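Local coordinates for YopX protein domain-containing protein (Enterococcus faecalis, PDB 2OX7) that is of unknown function but belongs to the YopX family, with a largely beta-strand chain found in a four-chain assembly, at residues 73-76 with 77-81; 111-115 with 116-120; 80-83 with 84-87; 134-137 with 138-142. All coordinates share one frame; numbering follows the deposited sequence.

Contact 1: residues 73-76 with 77-81; sequences LKDK and NGVEI
D75 and V79 lie side by side at the end of a tight beta hairpin, in which residues 73-74 run antiparallel to the strand starting at E80. The evidence is a type I turn from D75 to G78 followed by a G1-type beta bulge: G78 N donates to D75 O and D75 N to V79 O, each at 2.8 Å, while G78 has positive phi (74°), a backbone shape that suits glycine. K74 and E80 form a non-hydrogen-bonded pair, and beyond it I81 N bonds to L73 O at 2.8 Å.

The tight part is the inner side of the turn. With chi1 at 79°, the D75 carboxylate is placed between its own backbone N and carbonyl carbon and tucks into the loop. There OD1 takes V79 N at 3.0 Å from above the carboxylate plane, plus a weak bond from N77 N at 2.7 Å, as in an Asx turn. D75 OD2 is held by V133 N of strand 131-136, so this carboxylate ties the hairpin tip to the neighbouring sheet. I81 closes the buried side by resting its CD1 on the backbone of K74 and D75.

The opposite character belongs to K74, N77 and G78, which are exposed. The K74 chain lies along the G78 carbonyl with apolar atoms alone, CG coming to 3.9 Å from G78 O, and K76 reaches outward to a salt bridge with D90. Beside the turn, water 1 donates to D75 OD2 at 2.7 Å and accepts from N77 ND2.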
loop_
_atom_site.group_PDB
_atom_site.type_symbol
_atom_site.label_atom_id
_atom_site.label_comp_id
_atom_site.label_asym_id
_atom_site.label_seq_id
_atom_site.Cartn_x
_atom_site.Cartn_y
_atom_site.Cartn_z
ATOM N N LEU A 73 13.013 3.884 8.953
ATOM C CA LEU A 73 12.940 5.111 8.158
ATOM C C LEU A 73 13.369 6.293 9.001
ATOM O O LEU A 73 13.233 6.255 10.233
ATOM C CB LEU A 73 11.525 5.327 7.646
ATOM C CG LEU A 73 10.998 4.155 6.774
ATOM C CD1 LEU A 73 9.525 4.366 6.516
ATOM C CD2 LEU A 73 11.818 3.958 5.498
ATOM N N LYS A 74 13.877 7.332 8.328
ATOM C CA LYS A 74 14.363 8.546 9.007
ATOM C C LYS A 74 13.453 9.741 8.720
ATOM O O LYS A 74 12.924 9.886 7.600
ATOM C CB LYS A 74 15.793 8.858 8.551
ATOM C CG LYS A 74 16.824 7.819 9.070
ATOM C CD LYS A 74 18.141 8.097 8.327
ATOM C CE LYS A 74 19.342 7.354 8.877
ATOM N NZ LYS A 74 19.042 5.944 9.050
ATOM N N ASP A 75 13.338 10.653 9.680
ATOM C CA ASP A 75 12.676 11.925 9.370
ATOM C C ASP A 75 13.619 12.925 8.681
ATOM O O ASP A 75 14.804 12.614 8.403
ATOM C CB ASP A 75 11.973 12.548 10.604
ATOM C CG ASP A 75 12.930 13.268 11.568
ATOM O OD1 ASP A 75 14.144 13.307 11.290
ATOM O OD2 ASP A 75 12.425 13.778 12.634
ATOM N N LYS A 76 13.096 14.124 8.435
ATOM C CA LYS A 76 13.833 15.196 7.768
ATOM C C LYS A 76 15.145 15.567 8.483
ATOM O O LYS A 76 16.083 16.065 7.837
ATOM C CB LYS A 76 12.920 16.414 7.702
ATOM C CG LYS A 76 13.320 17.474 6.749
ATOM C CD LYS A 76 12.363 18.654 7.000
ATOM C CE LYS A 76 12.821 19.876 6.233
ATOM N NZ LYS A 76 11.826 20.963 6.286
ATOM N N ASN A 77 15.208 15.341 9.796
ATOM C CA ASN A 77 16.437 15.582 10.567
ATOM C C ASN A 77 17.329 14.341 10.711
ATOM O O ASN A 77 18.272 14.356 11.523
ATOM C CB ASN A 77 16.098 16.088 11.960
ATOM C CG ASN A 77 15.858 17.588 12.025
ATOM O OD1 ASN A 77 16.317 18.366 11.174
ATOM N ND2 ASN A 77 15.201 18.009 13.116
ATOM N N GLY A 78 17.044 13.262 9.977
ATOM C CA GLY A 78 17.816 12.027 10.133
ATOM C C GLY A 78 17.560 11.221 11.379
ATOM O O GLY A 78 18.301 10.276 11.653
ATOM N N VAL A 79 16.470 11.538 12.071
ATOM C CA VAL A 79 16.047 10.831 13.289
ATOM C C VAL A 79 15.277 9.564 12.918
ATOM O O VAL A 79 14.375 9.610 12.069
ATOM C CB VAL A 79 15.168 11.735 14.181
ATOM C CG1 VAL A 79 14.652 10.949 15.385
ATOM C CG2 VAL A 79 15.972 12.970 14.656
ATOM N N GLU A 80 15.612 8.444 13.564
ATOM C CA GLU A 80 14.994 7.157 13.244
ATOM C C GLU A 80 13.565 7.222 13.758
ATOM O O GLU A 80 13.340 7.662 14.868
ATOM C CB GLU A 80 15.749 6.013 13.930
ATOM C CG GLU A 80 15.536 4.640 13.279
ATOM C CD GLU A 80 16.664 3.606 13.558
ATOM O OE1 GLU A 80 17.798 3.997 13.992
ATOM O OE2 GLU A 80 16.415 2.390 13.348
ATOM N N ILE A 81 12.603 6.831 12.920
ATOM C CA ILE A 81 11.171 6.894 13.248
ATOM C C ILE A 81 10.750 5.536 13.817
ATOM O O ILE A 81 10.948 4.498 13.169
ATOM C CB ILE A 81 10.350 7.177 11.986
ATOM C CG1 ILE A 81 10.647 8.601 11.474
ATOM C CG2 ILE A 81 8.810 7.052 12.291
ATOM C CD1 ILE A 81 10.156 8.774 10.002
HETATM O O HOH W 1 13.526 15.608 14.283
#

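Contact 2: residues 111-115 with 116-120; sequences FFWEF and LDLVF
The loop linking strand 110-113 to helix 122-126 folds back on the strand's last residue, so that L116 and F120 clasp the indole of W113 between them. A type II turn from W113 to L116 begins the reversal, and D117 centres an inverse gamma turn just beyond it. L116 CD2 sits over one indole face, 3.5 Å from the centroid of the five-membered ring and 14° off its normal. On the opposite face F120 arrives edge-on: its ring centroid is 5.0 Å from that of the six-membered ring, the planes are inclined at 68°, and CD1 approaches W113 CD2 to 3.5 Å. F120 CB joins in as a CH-pi contact over the five-membered ring.

The ring is also fixed in its own plane. W113 NE1 donates to L118 O at 2.9 Å, nearly straight at 165°, with the acceptor close to the indole plane but the donor well above the carbonyl plane. Water 3 spans the turn from W113 O to L116 N, whereas W113 N is buried without a partner. I125 of helix 122-126 and I104 of strand 101-107 extend the cluster, V119 N reaches D108 of the third subunit, and F111 bonds by its backbone to the second subunit. The whole is a tryptophan-centred aromatic and aliphatic cluster, closing a strand-to-helix connection over the outermost strand, within this chain, of an antiparallel sheet.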
loop_
_atom_site.group_PDB
_atom_site.type_symbol
_atom_site.label_atom_id
_atom_site.label_comp_id
_atom_site.label_asym_id
_atom_site.label_seq_id
_atom_site.Cartn_x
_atom_site.Cartn_y
_atom_site.Cartn_z
ATOM N N PHE A 111 4.135 -0.632 8.434
ATOM C CA PHE A 111 4.069 0.546 9.234
ATOM C C PHE A 111 3.314 1.620 8.442
ATOM O O PHE A 111 3.356 1.677 7.193
ATOM C CB PHE A 111 5.488 1.065 9.561
ATOM C CG PHE A 111 6.300 0.141 10.443
ATOM C CD1 PHE A 111 6.074 0.093 11.826
ATOM C CD2 PHE A 111 7.233 -0.710 9.899
ATOM C CE1 PHE A 111 6.805 -0.769 12.616
ATOM C CE2 PHE A 111 7.985 -1.576 10.683
ATOM C CZ PHE A 111 7.775 -1.613 12.034
ATOM N N PHE A 112 2.649 2.503 9.162
ATOM C CA PHE A 112 1.921 3.574 8.503
ATOM C C PHE A 112 1.685 4.727 9.455
ATOM O O PHE A 112 1.760 4.551 10.672
ATOM C CB PHE A 112 0.610 3.051 7.953
ATOM C CG PHE A 112 -0.308 2.574 8.994
ATOM C CD1 PHE A 112 -1.338 3.394 9.411
ATOM C CD2 PHE A 112 -0.174 1.284 9.527
ATOM C CE1 PHE A 112 -2.228 2.962 10.398
ATOM C CE2 PHE A 112 -1.043 0.848 10.520
ATOM C CZ PHE A 112 -2.059 1.705 10.959
ATOM N N TRP A 113 1.425 5.899 8.879
ATOM C CA TRP A 113 1.023 7.075 9.654
ATOM C C TRP A 113 -0.485 7.163 9.648
ATOM O O TRP A 113 -1.152 7.101 8.604
ATOM C CB TRP A 113 1.654 8.358 9.123
ATOM C CG TRP A 113 1.854 8.451 7.659
ATOM C CD1 TRP A 113 1.092 7.913 6.675
ATOM C CD2 TRP A 113 2.890 9.216 7.014
ATOM N NE1 TRP A 113 1.612 8.254 5.431
ATOM C CE2 TRP A 113 2.735 9.031 5.612
ATOM C CE3 TRP A 113 3.985 9.970 7.499
ATOM C CZ2 TRP A 113 3.593 9.651 4.652
ATOM C CZ3 TRP A 113 4.869 10.582 6.538
ATOM C CH2 TRP A 113 4.660 10.406 5.130
ATOM N N GLU A 114 -1.030 7.320 10.844
ATOM C CA GLU A 114 -2.476 7.260 11.036
ATOM C C GLU A 114 -3.169 8.493 10.539
ATOM O O GLU A 114 -2.744 9.618 10.795
ATOM C CB GLU A 114 -2.798 6.943 12.509
ATOM C CG GLU A 114 -2.546 5.483 12.854
ATOM C CD GLU A 114 -3.282 5.018 14.133
ATOM O OE1 GLU A 114 -3.421 5.826 15.062
ATOM O OE2 GLU A 114 -3.718 3.839 14.213
ATOM N N PHE A 115 -4.234 8.286 9.761
ATOM C CA PHE A 115 -5.076 9.387 9.276
ATOM C C PHE A 115 -4.342 10.254 8.256
ATOM O O PHE A 115 -4.444 11.499 8.244
ATOM C CB PHE A 115 -5.652 10.225 10.451
ATOM C CG PHE A 115 -6.052 9.387 11.656
ATOM C CD1 PHE A 115 -6.514 8.063 11.493
ATOM C CD2 PHE A 115 -5.959 9.911 12.945
ATOM C CE1 PHE A 115 -6.872 7.275 12.596
ATOM C CE2 PHE A 115 -6.314 9.138 14.059
ATOM C CZ PHE A 115 -6.771 7.812 13.880
ATOM N N LEU A 116 -3.534 9.598 7.427
ATOM C CA LEU A 116 -2.883 10.315 6.347
ATOM C C LEU A 116 -2.862 9.402 5.129
ATOM O O LEU A 116 -2.312 8.296 5.185
ATOM C CB LEU A 116 -1.463 10.772 6.755
ATOM C CG LEU A 116 -0.654 11.618 5.761
ATOM C CD1 LEU A 116 -1.262 12.950 5.400
ATOM C CD2 LEU A 116 0.731 11.849 6.335
ATOM N N ASP A 117 -3.454 9.901 4.055
ATOM C CA ASP A 117 -3.667 9.158 2.822
ATOM C C ASP A 117 -2.448 9.304 1.933
ATOM O O ASP A 117 -2.541 9.851 0.817
ATOM C CB ASP A 117 -4.847 9.747 2.047
ATOM C CG ASP A 117 -6.211 9.389 2.650
ATOM O OD1 ASP A 117 -6.303 8.585 3.622
ATOM O OD2 ASP A 117 -7.207 9.914 2.090
ATOM N N LEU A 118 -1.307 8.856 2.448
ATOM C CA LEU A 118 -0.039 8.880 1.689
ATOM C C LEU A 118 0.618 7.561 1.990
ATOM O O LEU A 118 0.463 7.015 3.074
ATOM C CB LEU A 118 0.860 10.043 2.124
ATOM C CG LEU A 118 0.674 11.477 1.586
ATOM C CD1 LEU A 118 1.756 12.387 2.160
ATOM C CD2 LEU A 118 0.677 11.519 0.038
ATOM N N VAL A 119 1.348 7.032 1.032
ATOM C CA VAL A 119 2.137 5.846 1.260
ATOM C C VAL A 119 3.211 6.251 2.277
ATOM O O VAL A 119 3.939 7.227 2.095
ATOM C CB VAL A 119 2.788 5.388 -0.073
ATOM C CG1 VAL A 119 3.772 4.249 0.145
ATOM C CG2 VAL A 119 1.674 4.967 -1.130
ATOM N N PHE A 120 3.291 5.525 3.365
ATOM C CA PHE A 120 4.377 5.777 4.333
ATOM C C PHE A 120 5.625 5.105 3.800
ATOM O O PHE A 120 5.786 3.857 3.872
ATOM C CB PHE A 120 3.973 5.200 5.695
ATOM C CG PHE A 120 4.991 5.421 6.783
ATOM C CD1 PHE A 120 5.287 6.702 7.214
ATOM C CD2 PHE A 120 5.626 4.328 7.381
ATOM C CE1 PHE A 120 6.216 6.934 8.228
ATOM C CE2 PHE A 120 6.563 4.551 8.423
ATOM C CZ PHE A 120 6.841 5.851 8.832
HETATM O O HOH W 2 4.423 1.582 4.621
HETATM O O HOH W 3 -3.229 6.520 7.140
#

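Contact 3: residues 80-83 with 84-87; sequences EIFE and GDIL
The F82 phenyl ring turns its edge to D85, whose OD2 lies near the ring plane, and the D85 carboxylate is itself approached from well above its plane by the F82 backbone N. These two residues bracket a type II beta turn, F82 to D85, joining strand 80-82 to strand 85-89. The strand segments meet at 116°, with axes 7.2 Å apart at closest approach, so the chain makes a corner here instead of a flat hairpin.

Two bonds clamp the corner in opposite senses. D85 N donates to F82 O at 3.0 Å, closing the turn, while F82 N reaches D85 OD2 at 2.8 Å, almost perfectly straight at 175°. The carboxylate can return to F82 because CG stands opposite the D85 carbonyl carbon, chi1 -80°. Its other oxygen, OD1, makes a salt bridge to R8, which also bonds E83 O; this would be expected to favour the charged form of D85. G84 carries the positive phi that a type II turn requires at its third position.

Inside the corner I81 and L87 cross at about a right angle, with CD1 of I81 4.1 Å from CD2 of L87, in a buried layer that I104, V133 and W113 continue. On the polar side, water 4 donates to both E80 O at 2.9 Å and D85 OD2 at 2.7 Å, giving that carboxylate oxygen a second bond beside the one from F82 N.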
loop_
_atom_site.group_PDB
_atom_site.type_symbol
_atom_site.label_atom_id
_atom_site.label_comp_id
_atom_site.label_asym_id
_atom_site.label_seq_id
_atom_site.Cartn_x
_atom_site.Cartn_y
_atom_site.Cartn_z
ATOM N N GLU A 80 15.612 8.444 13.564
ATOM C CA GLU A 80 14.994 7.157 13.244
ATOM C C GLU A 80 13.565 7.222 13.758
ATOM O O GLU A 80 13.340 7.662 14.868
ATOM C CB GLU A 80 15.749 6.013 13.930
ATOM C CG GLU A 80 15.536 4.640 13.279
ATOM C CD GLU A 80 16.664 3.606 13.558
ATOM O OE1 GLU A 80 17.798 3.997 13.992
ATOM O OE2 GLU A 80 16.415 2.390 13.348
ATOM N N ILE A 81 12.603 6.831 12.920
ATOM C CA ILE A 81 11.171 6.894 13.248
ATOM C C ILE A 81 10.750 5.536 13.817
ATOM O O ILE A 81 10.948 4.498 13.169
ATOM C CB ILE A 81 10.350 7.177 11.986
ATOM C CG1 ILE A 81 10.647 8.601 11.474
ATOM C CG2 ILE A 81 8.810 7.052 12.291
ATOM C CD1 ILE A 81 10.156 8.774 10.002
ATOM N N PHE A 82 10.175 5.549 15.022
ATOM C CA PHE A 82 9.700 4.326 15.681
ATOM C C PHE A 82 8.171 4.264 15.708
ATOM O O PHE A 82 7.471 5.306 15.692
ATOM C CB PHE A 82 10.132 4.352 17.173
ATOM C CG PHE A 82 11.564 4.014 17.393
ATOM C CD1 PHE A 82 11.907 2.780 17.933
ATOM C CD2 PHE A 82 12.558 4.925 17.075
ATOM C CE1 PHE A 82 13.262 2.455 18.168
ATOM C CE2 PHE A 82 13.941 4.611 17.283
ATOM C CZ PHE A 82 14.289 3.364 17.818
ATOM N N GLU A 83 7.656 3.058 15.902
ATOM C CA GLU A 83 6.241 2.950 16.256
ATOM C C GLU A 83 5.982 3.868 17.462
ATOM O O GLU A 83 6.824 3.962 18.391
ATOM C CB GLU A 83 5.884 1.539 16.725
ATOM C CG GLU A 83 6.164 0.379 15.819
ATOM C CD GLU A 83 5.784 -0.938 16.537
ATOM O OE1 GLU A 83 6.646 -1.585 17.221
ATOM O OE2 GLU A 83 4.587 -1.282 16.450
ATOM N N GLY A 84 4.793 4.466 17.492
ATOM C CA GLY A 84 4.406 5.371 18.602
ATOM C C GLY A 84 4.848 6.816 18.414
ATOM O O GLY A 84 4.332 7.723 19.094
ATOM N N ASP A 85 5.789 7.064 17.489
ATOM C CA ASP A 85 6.155 8.441 17.190
ATOM C C ASP A 85 5.013 9.227 16.598
ATOM O O ASP A 85 4.120 8.678 15.945
ATOM C CB ASP A 85 7.365 8.519 16.235
ATOM C CG ASP A 85 8.715 8.318 16.963
ATOM O OD1 ASP A 85 8.801 8.486 18.217
ATOM O OD2 ASP A 85 9.724 8.043 16.284
ATOM N N ILE A 86 5.089 10.545 16.763
ATOM C CA ILE A 86 4.125 11.484 16.153
ATOM C C ILE A 86 4.858 12.419 15.207
ATOM O O ILE A 86 5.880 13.058 15.599
ATOM C CB ILE A 86 3.371 12.302 17.284
ATOM C CG1 ILE A 86 2.557 11.343 18.170
ATOM C CG2 ILE A 86 2.563 13.472 16.635
ATOM C CD1 ILE A 86 2.144 11.949 19.574
ATOM N N LEU A 87 4.417 12.448 13.938
ATOM C CA LEU A 87 5.112 13.253 12.911
ATOM C C LEU A 87 4.259 14.433 12.500
ATOM O O LEU A 87 3.019 14.332 12.491
ATOM C CB LEU A 87 5.395 12.414 11.670
ATOM C CG LEU A 87 6.636 11.512 11.730
ATOM C CD1 LEU A 87 6.625 10.485 12.847
ATOM C CD2 LEU A 87 6.645 10.818 10.379
HETATM O O HOH W 4 12.114 8.981 17.077
#

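Contact 4: residues 134-137 with 138-142; sequences IGNI and HENPE
N136 ends strand 131-136 in an extended conformation, and the chain then coils at once: I137, H138 and E139 all have negative phi and psi, forming one helix-like turn that brings N140 N back to N136 O at 2.9 Å through a weak bond (130°). P141 CA also comes within 3.2 Å of I137 O, a CA-H...O contact. These backbone contacts are modest, and the stronger bonds come from the N136 side chain.

That side chain is the organising element. At chi1 65° its amide swings forward over the turn, and OD1 receives two backbone donors: H138 N at 3.0 Å, tilted modestly from the carbonyl plane, and E139 N at 2.9 Å, straight at 176° but well above the plane. The first makes an Asx turn; together they use one oxygen to hold two successive N-H groups. The other end of the amide, ND2, donates to E139 OE2 at 2.9 Å, close to its own plane and onto the anti lone pair of the carboxylate. Amide and carboxylate are nearly coplanar, and bonds at both ends of the amide limit its rotation.

Next to this, I137 and H138 run side by side. I137 CG1 lies over the imidazole centre, 3.9 Å from its centroid, a CH-pi contact, and H138 also stacks with W10. The turn thus bridges two sheets: I137 packs on I86 and its backbone bonds to G84 beside strand 85-89, while N136 and E139 touch strands 7-11 and 16-19.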
loop_
_atom_site.group_PDB
_atom_site.type_symbol
_atom_site.label_atom_id
_atom_site.label_comp_id
_atom_site.label_asym_id
_atom_site.label_seq_id
_atom_site.Cartn_x
_atom_site.Cartn_y
_atom_site.Cartn_z
ATOM N N ILE A 134 7.971 14.859 16.368
ATOM C CA ILE A 134 7.870 15.905 17.402
ATOM C C ILE A 134 7.436 15.379 18.780
ATOM O O ILE A 134 7.147 16.158 19.690
ATOM C CB ILE A 134 7.002 17.034 16.938
ATOM C CG1 ILE A 134 5.568 16.541 16.614
ATOM C CG2 ILE A 134 7.757 17.834 15.868
ATOM C CD1 ILE A 134 4.588 17.672 16.634
ATOM N N GLY A 135 7.460 14.069 18.926
ATOM C CA GLY A 135 7.115 13.415 20.193
ATOM C C GLY A 135 6.567 12.028 19.954
ATOM O O GLY A 135 6.672 11.457 18.840
ATOM N N ASN A 136 6.016 11.445 21.012
ATOM C CA ASN A 136 5.410 10.146 20.879
ATOM C C ASN A 136 4.232 10.063 21.827
ATOM O O ASN A 136 4.059 10.923 22.713
ATOM C CB ASN A 136 6.425 9.036 21.087
ATOM C CG ASN A 136 6.994 8.999 22.522
ATOM O OD1 ASN A 136 6.330 8.555 23.438
ATOM N ND2 ASN A 136 8.243 9.445 22.688
ATOM N N ILE A 137 3.423 9.043 21.613
ATOM C CA ILE A 137 2.145 8.893 22.289
ATOM C C ILE A 137 2.296 8.621 23.786
ATOM O O ILE A 137 1.353 8.837 24.547
ATOM C CB ILE A 137 1.271 7.777 21.600
ATOM C CG1 ILE A 137 1.980 6.435 21.670
ATOM C CG2 ILE A 137 0.958 8.193 20.168
ATOM C CD1 ILE A 137 1.125 5.207 21.265
ATOM N N HIS A 138 3.473 8.172 24.220
ATOM C CA HIS A 138 3.657 7.809 25.629
ATOM C C HIS A 138 4.182 8.971 26.448
ATOM O O HIS A 138 3.631 9.286 27.538
ATOM C CB HIS A 138 4.587 6.594 25.729
ATOM C CG HIS A 138 4.010 5.375 25.116
ATOM N ND1 HIS A 138 2.802 4.845 25.528
ATOM C CD2 HIS A 138 4.439 4.595 24.103
ATOM C CE1 HIS A 138 2.523 3.782 24.796
ATOM N NE2 HIS A 138 3.500 3.612 23.925
ATOM N N GLU A 139 5.242 9.607 25.945
ATOM C CA GLU A 139 5.854 10.742 26.610
ATOM C C GLU A 139 5.031 11.987 26.456
ATOM O O GLU A 139 5.158 12.911 27.260
ATOM C CB GLU A 139 7.265 11.018 26.085
ATOM C CG GLU A 139 8.271 9.979 26.480
ATOM C CD GLU A 139 9.665 10.337 26.076
ATOM O OE1 GLU A 139 10.440 10.761 26.957
ATOM O OE2 GLU A 139 10.002 10.183 24.889
ATOM N N ASN A 140 4.197 12.014 25.415
ATOM C CA ASN A 140 3.431 13.194 25.032
ATOM C C ASN A 140 1.971 12.835 24.745
ATOM O O ASN A 140 1.471 13.105 23.648
ATOM C CB ASN A 140 4.087 13.846 23.814
ATOM C CG ASN A 140 5.555 14.080 24.025
ATOM O OD1 ASN A 140 5.936 14.868 24.901
ATOM N ND2 ASN A 140 6.397 13.357 23.288
ATOM N N PRO A 141 1.289 12.241 25.741
ATOM C CA PRO A 141 -0.011 11.563 25.603
ATOM C C PRO A 141 -1.194 12.479 25.286
ATOM O O PRO A 141 -2.249 11.990 24.882
ATOM C CB PRO A 141 -0.200 10.885 26.965
ATOM C CG PRO A 141 0.563 11.742 27.922
ATOM C CD PRO A 141 1.767 12.223 27.141
ATOM N N GLU A 142 -1.012 13.781 25.462
ATOM C CA GLU A 142 -2.049 14.759 25.132
ATOM C C GLU A 142 -1.768 15.428 23.802
ATOM O O GLU A 142 -2.551 16.246 23.341
ATOM C CB GLU A 142 -2.118 15.854 26.208
ATOM C CG GLU A 142 -2.702 15.419 27.541
ATOM C CD GLU A 142 -2.534 16.493 28.608
ATOM O OE1 GLU A 142 -3.210 17.555 28.507
ATOM O OE2 GLU A 142 -1.717 16.274 29.536
#

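Along the chain the order is contact 1, 3, 2, 4. Contacts 1 and 3 overlap, sharing E80 and I81 on strand 80-82, with centres about 9 Å apart. Contacts 2, 3 and 4 all reach the four-stranded antiparallel sheet: 3 and 4 sit on its neighbouring strands 85-89 and 131-136, where I86 probably bonds to I134 and G135, and 2 lies on strand 110-113, outermost within the chain. F120 of contact 2 also packs against L73 and I81, and W113 against L87, joining contacts 1 to 3 in one apolar interior. Contacts 2 and 4 lie about 18 Å apart, centre to centre. Contact 1 reaches the sheet through that overlap and through D75, which bonds to V133.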